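Local coordinates for amino acid ABC transporter, periplasmic amino acid-binding protein (Brucella ovis, PDB 4Z9N) that binds glutathione in the cleft of a periplasmic solute-binding fold and probably delivers this or a related amino acid-type solute to an ABC transporter for import, at residues Ile106-Gly111 against Glu211-Thr216; Gly43-Tyr48 against Val84-Thr89; Ala238-Ile243 against Ala314-Gly319. One frame throughout, in Å; residues are numbered along the deposited sequence.

Contact 1. Residues Ile106-Gly111 against Glu211-Thr216; sequences INYYDG and EPFGLT
Phe213 lies beside Tyr108 with both side chains pointing the same way, their ring planes 34° apart and CD2 of Phe213 3.8 Å from CB of Tyr108. CG of Phe213 is anti to its carbonyl carbon (chi1 -66°), which carries the far end of the ring along to Asp110: CZ of Phe213 comes within 3.5 Å of Asp110 OD2, an oxygen that is hydrogen-bonded to Ser186. On the other face of the ribbon, Ile106 and Pro212 meet obliquely, CD1 to CB at 3.8 Å. CG2 of Ile106 sits over the centre of the Tyr109 ring, 3.5 Å above its plane, and Tyr323 of the second subunit meets that ring edge-to-face. The backbone pairing is antiparallel: Phe213 N bonds Tyr108 O at 2.8 Å with an N-H...O angle of 163°, and Asp110 and Glu211 exchange a pair of bonds, Glu211 N to Asp110 O being 2.8 Å. At Asn107 the chain turns a corner; there Asn107 N makes a weak bond to Phe213 O, at 3.1 Å. Phe213 and Glu211 also touch glutathione. This antiparallel pairing of 101-117 with 211-218 borders the ligand site of a family 3 solute-binding protein.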
# COMPACT_ATOMS: atom_id res chain seq x y z
N ILE D 106 1.32 5.57 -2.44
CA ILE D 106 2.56 6.07 -1.89
C ILE D 106 3.57 6.09 -3.04
O ILE D 106 3.98 5.04 -3.51
CB ILE D 106 3.07 5.21 -0.72
CG1 ILE D 106 2.15 5.35 0.51
CG2 ILE D 106 4.51 5.56 -0.36
CD1 ILE D 106 2.27 4.17 1.47
N ASN D 107 3.94 7.28 -3.51
CA ASN D 107 4.83 7.30 -4.67
C ASN D 107 6.30 7.35 -4.26
O ASN D 107 7.17 7.18 -5.09
CB ASN D 107 4.45 8.45 -5.63
CG ASN D 107 4.70 9.84 -5.07
OD1 ASN D 107 4.76 10.07 -3.86
ND2 ASN D 107 4.80 10.80 -5.98
N TYR D 108 6.58 7.53 -2.97
CA TYR D 108 7.97 7.52 -2.54
C TYR D 108 8.01 7.25 -1.04
O TYR D 108 7.48 8.04 -0.27
CB TYR D 108 8.66 8.86 -2.87
CG TYR D 108 10.15 8.82 -2.63
CD1 TYR D 108 10.68 9.05 -1.37
CD2 TYR D 108 11.02 8.52 -3.67
CE1 TYR D 108 12.03 8.98 -1.14
CE2 TYR D 108 12.38 8.46 -3.45
CZ TYR D 108 12.87 8.68 -2.18
OH TYR D 108 14.22 8.61 -1.96
N TYR D 109 8.62 6.13 -0.64
CA TYR D 109 8.85 5.84 0.78
C TYR D 109 10.11 6.55 1.23
O TYR D 109 11.17 6.28 0.70
CB TYR D 109 8.99 4.34 1.04
CG TYR D 109 7.75 3.53 0.73
CD1 TYR D 109 7.52 3.07 -0.55
CD2 TYR D 109 6.81 3.24 1.71
CE1 TYR D 109 6.39 2.33 -0.86
CE2 TYR D 109 5.68 2.51 1.42
CZ TYR D 109 5.47 2.06 0.13
OH TYR D 109 4.35 1.31 -0.16
N ASP D 110 9.99 7.44 2.22
CA ASP D 110 11.16 8.15 2.73
C ASP D 110 11.22 8.03 4.26
O ASP D 110 10.41 7.33 4.87
CB ASP D 110 11.11 9.63 2.31
CG ASP D 110 12.48 10.23 2.09
OD1 ASP D 110 13.48 9.57 2.45
OD2 ASP D 110 12.55 11.35 1.54
N GLY D 111 12.21 8.68 4.86
CA GLY D 111 12.35 8.71 6.31
C GLY D 111 13.07 10.00 6.67
O GLY D 111 13.79 10.55 5.83
N GLU D 211 8.33 8.05 6.52
CA GLU D 211 7.69 9.17 5.82
C GLU D 211 7.24 8.73 4.43
O GLU D 211 7.89 9.01 3.42
CB GLU D 211 8.63 10.38 5.70
CG GLU D 211 9.28 10.81 7.00
CD GLU D 211 8.43 11.75 7.86
OE1 GLU D 211 7.32 12.18 7.45
OE2 GLU D 211 8.90 12.06 8.98
N PRO D 212 6.13 7.99 4.37
CA PRO D 212 5.60 7.60 3.06
C PRO D 212 4.88 8.77 2.37
O PRO D 212 3.86 9.27 2.87
CB PRO D 212 4.64 6.44 3.41
CG PRO D 212 4.18 6.77 4.84
CD PRO D 212 5.42 7.35 5.49
N PHE D 213 5.42 9.22 1.24
CA PHE D 213 4.83 10.36 0.50
C PHE D 213 3.56 9.87 -0.18
O PHE D 213 3.61 8.91 -0.95
CB PHE D 213 5.80 10.91 -0.55
CG PHE D 213 7.04 11.55 0.02
CD1 PHE D 213 7.22 11.66 1.39
CD2 PHE D 213 8.02 12.05 -0.83
CE1 PHE D 213 8.38 12.24 1.92
CE2 PHE D 213 9.20 12.63 -0.33
CZ PHE D 213 9.36 12.75 1.06
N GLY D 214 2.44 10.54 0.08
CA GLY D 214 1.14 10.07 -0.41
C GLY D 214 0.48 10.94 -1.45
O GLY D 214 0.64 12.15 -1.45
N LEU D 215 -0.20 10.29 -2.39
CA LEU D 215 -1.02 10.98 -3.38
C LEU D 215 -2.32 11.37 -2.72
O LEU D 215 -3.16 10.51 -2.44
CB LEU D 215 -1.25 10.06 -4.59
CG LEU D 215 0.07 9.53 -5.16
CD1 LEU D 215 -0.20 8.52 -6.25
CD2 LEU D 215 0.95 10.66 -5.67
N THR D 216 -2.49 12.66 -2.46
CA THR D 216 -3.49 13.08 -1.48
C THR D 216 -4.72 13.67 -2.16
O THR D 216 -4.58 14.53 -3.01
CB THR D 216 -2.86 14.08 -0.51
OG1 THR D 216 -1.64 13.52 -0.01
CG2 THR D 216 -3.79 14.39 0.67

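Contact 2. Residues Gly43-Tyr48 against Val84-Thr89. With GSH (glutathione), chain U.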
# COMPACT_ATOMS: atom_id res chain seq x y z
N GLY D 43 10.16 17.90 -12.01
CA GLY D 43 10.40 17.16 -10.78
C GLY D 43 9.64 15.84 -10.71
O GLY D 43 8.78 15.54 -11.54
N PHE D 44 9.98 15.04 -9.69
CA PHE D 44 9.39 13.71 -9.48
C PHE D 44 7.89 13.80 -9.20
O PHE D 44 7.09 13.12 -9.85
CB PHE D 44 10.12 13.01 -8.32
CG PHE D 44 9.64 11.60 -8.03
CD1 PHE D 44 10.20 10.51 -8.68
CD2 PHE D 44 8.65 11.38 -7.07
CE1 PHE D 44 9.77 9.21 -8.40
CE2 PHE D 44 8.23 10.07 -6.77
CZ PHE D 44 8.79 8.99 -7.44
N ASP D 45 7.50 14.66 -8.25
CA ASP D 45 6.08 14.85 -7.97
C ASP D 45 5.40 15.58 -9.13
O ASP D 45 4.25 15.30 -9.44
CB ASP D 45 5.87 15.62 -6.66
CG ASP D 45 6.03 14.75 -5.43
OD1 ASP D 45 5.94 13.51 -5.58
OD2 ASP D 45 6.23 15.30 -4.31
N VAL D 46 6.10 16.52 -9.76
CA VAL D 46 5.55 17.18 -10.94
C VAL D 46 5.18 16.16 -12.02
O VAL D 46 4.09 16.22 -12.61
CB VAL D 46 6.52 18.24 -11.50
CG1 VAL D 46 6.16 18.59 -12.94
CG2 VAL D 46 6.48 19.49 -10.60
N ASP D 47 6.08 15.21 -12.29
CA ASP D 47 5.79 14.22 -13.33
C ASP D 47 4.59 13.35 -12.95
O ASP D 47 3.84 12.89 -13.83
CB ASP D 47 7.01 13.32 -13.61
CG ASP D 47 8.04 13.98 -14.52
OD1 ASP D 47 9.18 13.47 -14.58
OD2 ASP D 47 7.74 15.03 -15.13
N TYR D 48 4.40 13.11 -11.66
CA TYR D 48 3.23 12.35 -11.21
C TYR D 48 1.95 13.12 -11.56
O TYR D 48 0.96 12.53 -11.99
CB TYR D 48 3.30 12.06 -9.70
CG TYR D 48 3.57 10.60 -9.42
CD1 TYR D 48 4.87 10.08 -9.48
CD2 TYR D 48 2.53 9.71 -9.15
CE1 TYR D 48 5.12 8.75 -9.25
CE2 TYR D 48 2.78 8.36 -8.93
CZ TYR D 48 4.08 7.89 -8.99
OH TYR D 48 4.32 6.55 -8.75
N VAL D 84 -5.75 17.68 -6.59
CA VAL D 84 -4.88 16.65 -6.02
C VAL D 84 -3.65 17.33 -5.44
O VAL D 84 -3.24 18.40 -5.90
CB VAL D 84 -4.47 15.58 -7.09
CG1 VAL D 84 -3.68 16.21 -8.23
CG2 VAL D 84 -3.70 14.39 -6.46
N LEU D 85 -3.09 16.73 -4.40
CA LEU D 85 -1.88 17.23 -3.75
C LEU D 85 -0.79 16.19 -3.87
O LEU D 85 -0.91 15.10 -3.33
CB LEU D 85 -2.14 17.56 -2.28
CG LEU D 85 -0.94 18.03 -1.46
CD1 LEU D 85 -0.50 19.45 -1.89
CD2 LEU D 85 -1.30 18.02 0.04
N ILE D 86 0.26 16.51 -4.62
CA ILE D 86 1.37 15.60 -4.81
C ILE D 86 2.60 16.40 -4.47
O ILE D 86 3.11 17.14 -5.29
CB ILE D 86 1.41 15.03 -6.22
CG1 ILE D 86 0.06 14.39 -6.54
CG2 ILE D 86 2.51 13.96 -6.33
CD1 ILE D 86 -0.06 13.81 -7.94
N ARG D 87 3.05 16.29 -3.23
CA ARG D 87 3.99 17.27 -2.70
C ARG D 87 4.69 16.75 -1.45
O ARG D 87 4.52 17.32 -0.38
CB ARG D 87 3.23 18.59 -2.40
CG ARG D 87 4.08 19.76 -1.87
CD ARG D 87 3.31 20.54 -0.84
NE ARG D 87 4.13 21.50 -0.09
CZ ARG D 87 4.94 21.15 0.91
NH1 ARG D 87 5.07 19.87 1.25
NH2 ARG D 87 5.64 22.08 1.56
N ASN D 88 5.47 15.68 -1.62
CA ASN D 88 6.32 15.13 -0.54
C ASN D 88 5.61 15.19 0.81
O ASN D 88 6.19 15.58 1.81
CB ASN D 88 7.71 15.85 -0.48
CG ASN D 88 7.63 17.40 -0.43
OD1 ASN D 88 7.17 18.07 -1.37
ND2 ASN D 88 8.16 17.98 0.66
N THR D 89 4.35 14.76 0.81
CA THR D 89 3.46 14.88 1.95
C THR D 89 3.20 13.51 2.60
O THR D 89 2.66 12.60 1.97
CB THR D 89 2.13 15.52 1.54
OG1 THR D 89 2.32 16.92 1.24
CG2 THR D 89 1.09 15.34 2.62
N1 GSH U . 7.02 14.94 4.52
CA1 GSH U . 6.96 15.92 5.60
C1 GSH U . 5.49 16.24 5.87
O11 GSH U . 5.19 16.96 6.87
O12 GSH U . 4.58 15.82 5.10
CB1 GSH U . 7.68 17.23 5.24
CG1 GSH U . 7.03 17.83 3.98
CD1 GSH U . 7.57 19.24 3.78
OE1 GSH U . 6.85 20.19 3.71
N2 GSH U . 9.00 19.40 3.66
CA2 GSH U . 9.51 20.75 3.49
C2 GSH U . 9.02 21.40 2.19
O2 GSH U . 8.58 20.79 1.27
CB2 GSH U . 11.03 20.77 3.64
SG2 GSH U . 11.87 19.96 2.24
N3 GSH U . 9.05 22.85 2.13
CA3 GSH U . 8.60 23.53 0.95
C3 GSH U . 7.59 24.60 1.37
O31 GSH U . 7.25 25.47 0.53
O32 GSH U . 7.09 24.60 2.54
O HOH W 1 4.87 12.76 -3.09
O HOH W 2 7.24 17.71 -4.10
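Asp45 projects from the first turn of helix 44-57 toward the segment 84-89 and uses its two carboxylate oxygens differently. OD2 accepts the backbone N-H of Asn88 at 2.8 Å, on the syn side and 25° out of the carboxylate plane, with an N-H...O angle of 145°. OD1 is turned to the methyl CG2 of Ile86, 3.5 Å away, and takes a bond from Asn107 ND2. Two waters complete the grip: water 1 donates to Asp45 OD1, while water 2 donates both to Asp45 OD2 and to Asn88 OD1. The carboxylate is thus held through both oxygens in a buried setting.

Ile86 crosses Asp45 obliquely. Its CG1 stands beside the backbone N (chi1 -55°), which leaves CG2 anti to it; that methyl touches both the Asp45 carboxylate and CB of Tyr48, 3.9 Å from the latter. The Tyr48 ring itself leads away, its hydroxyl bonded to His232.

After Ile86 the segment 84-89 turns its polar groups to glutathione. The Arg87 side chain sets off away from the helix, and its NH1 and NH2 both donate to GSH OE1, each at 3.1 Å, so that one oxygen is shared by two N-H groups at the guanidinium edge. NE is tied to Leu68 O. Asn88 uses ND2 for GSH O2, at 2.9 Å in a nearly straight bond, and its backbone O accepts from GSH N1. Asp45 is therefore a second-shell residue, fixing the backbone N of a residue that binds the ligand directly.

Strand 84-85 is an outermost strand of the parallel sheet with 21-25 and 63-67. Helix 73-78 touches Leu85, Arg87 and Thr89, strand 211-218 packs against Ile86 and Asn88, and helix 292-299 covers Phe44, Asp47 and Tyr48.

Contact 3. Residues Ala238-Ile243 against Ala314-Gly319; sequences AEEYGI and AQWNKG
Gln315 and Trp316 dock on the C-terminal turn of helix 222-240, which closes in a Schellman motif: Ile243 N bonds Ala238 O, Gly242 N bonds Glu239 O, and Gly242 takes a positive phi (70°) as the C-prime residue. Two successive glutamates of this last turn face the loop 314-319.

Direct hydrogen bonds come first. NE2 of Gln315 donates to Glu239 OE1 at 3.0 Å in an almost straight bond. The acceptor lies in the amide plane, and the two flat groups stand nearly perpendicular (84°), the donor meeting the oxygen from above the carboxylate plane. The Gln315 chain is bent at chi2 (-75°) and slides past Glu239 in the opposite direction. Trp316 NE1 likewise donates to Glu240 OE1 at 3.0 Å, with the oxygen at the indole edge near the ring plane and the N-H coming well above the carboxylate plane.

Charge pairing extends the contact outward. Glu239 OE2 forms a salt bridge with Arg310, and Glu240 OE1 forms one with Lys210 of the second subunit, so this oxygen serves the indole, the lysine and a water.

Packing gathers round the indole. Asn317 CB covers one of its faces, Tyr323 of the same chain meets it edge-to-face, and Trp316 packs on Leu321 of the second subunit, placing the loop at the subunit interface.

Water bridges fill in the remainder. Water 4 donates to Glu240 O and accepts from Asn317 ND2, 3.1 Å away. Water 3 donates to both Glu240 OE1 and Gln315 OE1, each oxygen 2.7 Å from it.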
# COMPACT_ATOMS: atom_id res chain seq x y z
N ALA D 238 3.83 -0.88 -15.46
CA ALA D 238 4.55 -0.66 -16.71
C ALA D 238 6.05 -0.88 -16.50
O ALA D 238 6.70 -1.54 -17.31
CB ALA D 238 4.29 0.74 -17.25
N GLU D 239 6.59 -0.37 -15.40
CA GLU D 239 8.02 -0.59 -15.17
C GLU D 239 8.28 -2.09 -14.99
O GLU D 239 9.20 -2.64 -15.59
CB GLU D 239 8.56 0.18 -13.96
CG GLU D 239 10.08 0.00 -13.85
CD GLU D 239 10.70 0.54 -12.58
OE1 GLU D 239 9.97 0.85 -11.61
OE2 GLU D 239 11.95 0.67 -12.58
N GLU D 240 7.45 -2.75 -14.18
CA GLU D 240 7.61 -4.19 -13.95
C GLU D 240 7.59 -4.99 -15.26
O GLU D 240 8.31 -6.00 -15.40
CB GLU D 240 6.51 -4.71 -13.00
CG GLU D 240 6.75 -6.17 -12.58
CD GLU D 240 5.61 -6.76 -11.76
OE1 GLU D 240 4.91 -5.99 -11.07
OE2 GLU D 240 5.41 -8.00 -11.83
N TYR D 241 6.80 -4.54 -16.23
CA TYR D 241 6.67 -5.26 -17.49
C TYR D 241 7.60 -4.73 -18.58
O TYR D 241 7.52 -5.16 -19.72
CB TYR D 241 5.22 -5.21 -17.99
CG TYR D 241 4.16 -5.80 -17.06
CD1 TYR D 241 4.50 -6.69 -16.05
CD2 TYR D 241 2.82 -5.47 -17.21
CE1 TYR D 241 3.52 -7.24 -15.22
CE2 TYR D 241 1.85 -6.01 -16.39
CZ TYR D 241 2.20 -6.89 -15.39
OH TYR D 241 1.22 -7.43 -14.57
N GLY D 242 8.51 -3.83 -18.23
CA GLY D 242 9.49 -3.32 -19.18
C GLY D 242 8.91 -2.42 -20.27
O GLY D 242 9.45 -2.34 -21.38
N ILE D 243 7.80 -1.76 -19.94
CA ILE D 243 7.15 -0.83 -20.85
C ILE D 243 7.64 0.57 -20.55
O ILE D 243 7.50 1.07 -19.42
CB ILE D 243 5.61 -0.90 -20.75
CG1 ILE D 243 5.14 -2.32 -21.01
CG2 ILE D 243 4.97 0.05 -21.77
CD1 ILE D 243 3.74 -2.58 -20.52
N ALA D 314 12.65 0.68 -4.97
CA ALA D 314 12.82 -0.32 -6.00
C ALA D 314 11.53 -1.12 -6.11
O ALA D 314 10.71 -1.15 -5.19
CB ALA D 314 14.01 -1.26 -5.71
N GLN D 315 11.33 -1.75 -7.26
CA GLN D 315 10.24 -2.69 -7.45
C GLN D 315 10.26 -3.77 -6.38
O GLN D 315 11.32 -4.18 -5.89
CB GLN D 315 10.36 -3.33 -8.83
CG GLN D 315 9.90 -2.44 -10.00
CD GLN D 315 8.40 -2.30 -10.11
OE1 GLN D 315 7.65 -3.20 -9.70
NE2 GLN D 315 7.94 -1.20 -10.70
N TRP D 316 9.07 -4.27 -6.06
CA TRP D 316 8.88 -5.32 -5.06
C TRP D 316 9.69 -6.57 -5.36
O TRP D 316 10.18 -7.25 -4.45
CB TRP D 316 7.37 -5.65 -4.97
CG TRP D 316 6.86 -6.28 -6.24
CD1 TRP D 316 6.50 -5.65 -7.40
CD2 TRP D 316 6.67 -7.68 -6.46
NE1 TRP D 316 6.09 -6.60 -8.34
CE2 TRP D 316 6.19 -7.84 -7.78
CE3 TRP D 316 6.87 -8.82 -5.66
CZ2 TRP D 316 5.89 -9.10 -8.32
CZ3 TRP D 316 6.57 -10.08 -6.20
CH2 TRP D 316 6.10 -10.20 -7.53
N ASN D 317 9.86 -6.89 -6.64
CA ASN D 317 10.59 -8.11 -7.01
C ASN D 317 12.05 -7.80 -7.33
O ASN D 317 12.74 -8.63 -7.93
CB ASN D 317 9.92 -8.81 -8.20
CG ASN D 317 9.82 -7.93 -9.43
OD1 ASN D 317 10.12 -6.74 -9.40
ND2 ASN D 317 9.40 -8.53 -10.55
N LYS D 318 12.50 -6.62 -6.94
CA LYS D 318 13.90 -6.24 -7.04
C LYS D 318 14.40 -5.71 -5.69
O LYS D 318 15.36 -4.94 -5.64
CB LYS D 318 14.12 -5.17 -8.12
CG LYS D 318 13.65 -5.56 -9.52
CD LYS D 318 14.38 -6.77 -10.05
CE LYS D 318 13.97 -7.05 -11.48
NZ LYS D 318 14.37 -5.92 -12.35
N GLY D 319 13.72 -6.10 -4.62
CA GLY D 319 14.19 -5.83 -3.27
C GLY D 319 13.60 -4.60 -2.60
O GLY D 319 14.00 -4.24 -1.49
O HOH W 3 4.95 -3.55 -9.83
O HOH W 4 9.88 -7.52 -13.47

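Contacts 1 and 2 are buried near the centre of the chain and touch each other: they meet through Asn107 and Asp45, and Gly214 N bonds Thr89 O, so strand 211-218 is joined to both 101-117 and the ligand-binding loop. Contact 3 is a surface contact whose centre lies about 18 Å from that of contact 1 and 21 Å from that of contact 2. Chemistry follows place. Contact 1 combines backbone bonds with aromatic and aliphatic packing, contact 2 centres on one buried carboxylate and the ligand, and contact 3 relies on glutamates met by an amide, an indole N-H and water. Contacts 1 and 3 both reach the second subunit, whereas contact 2 does not.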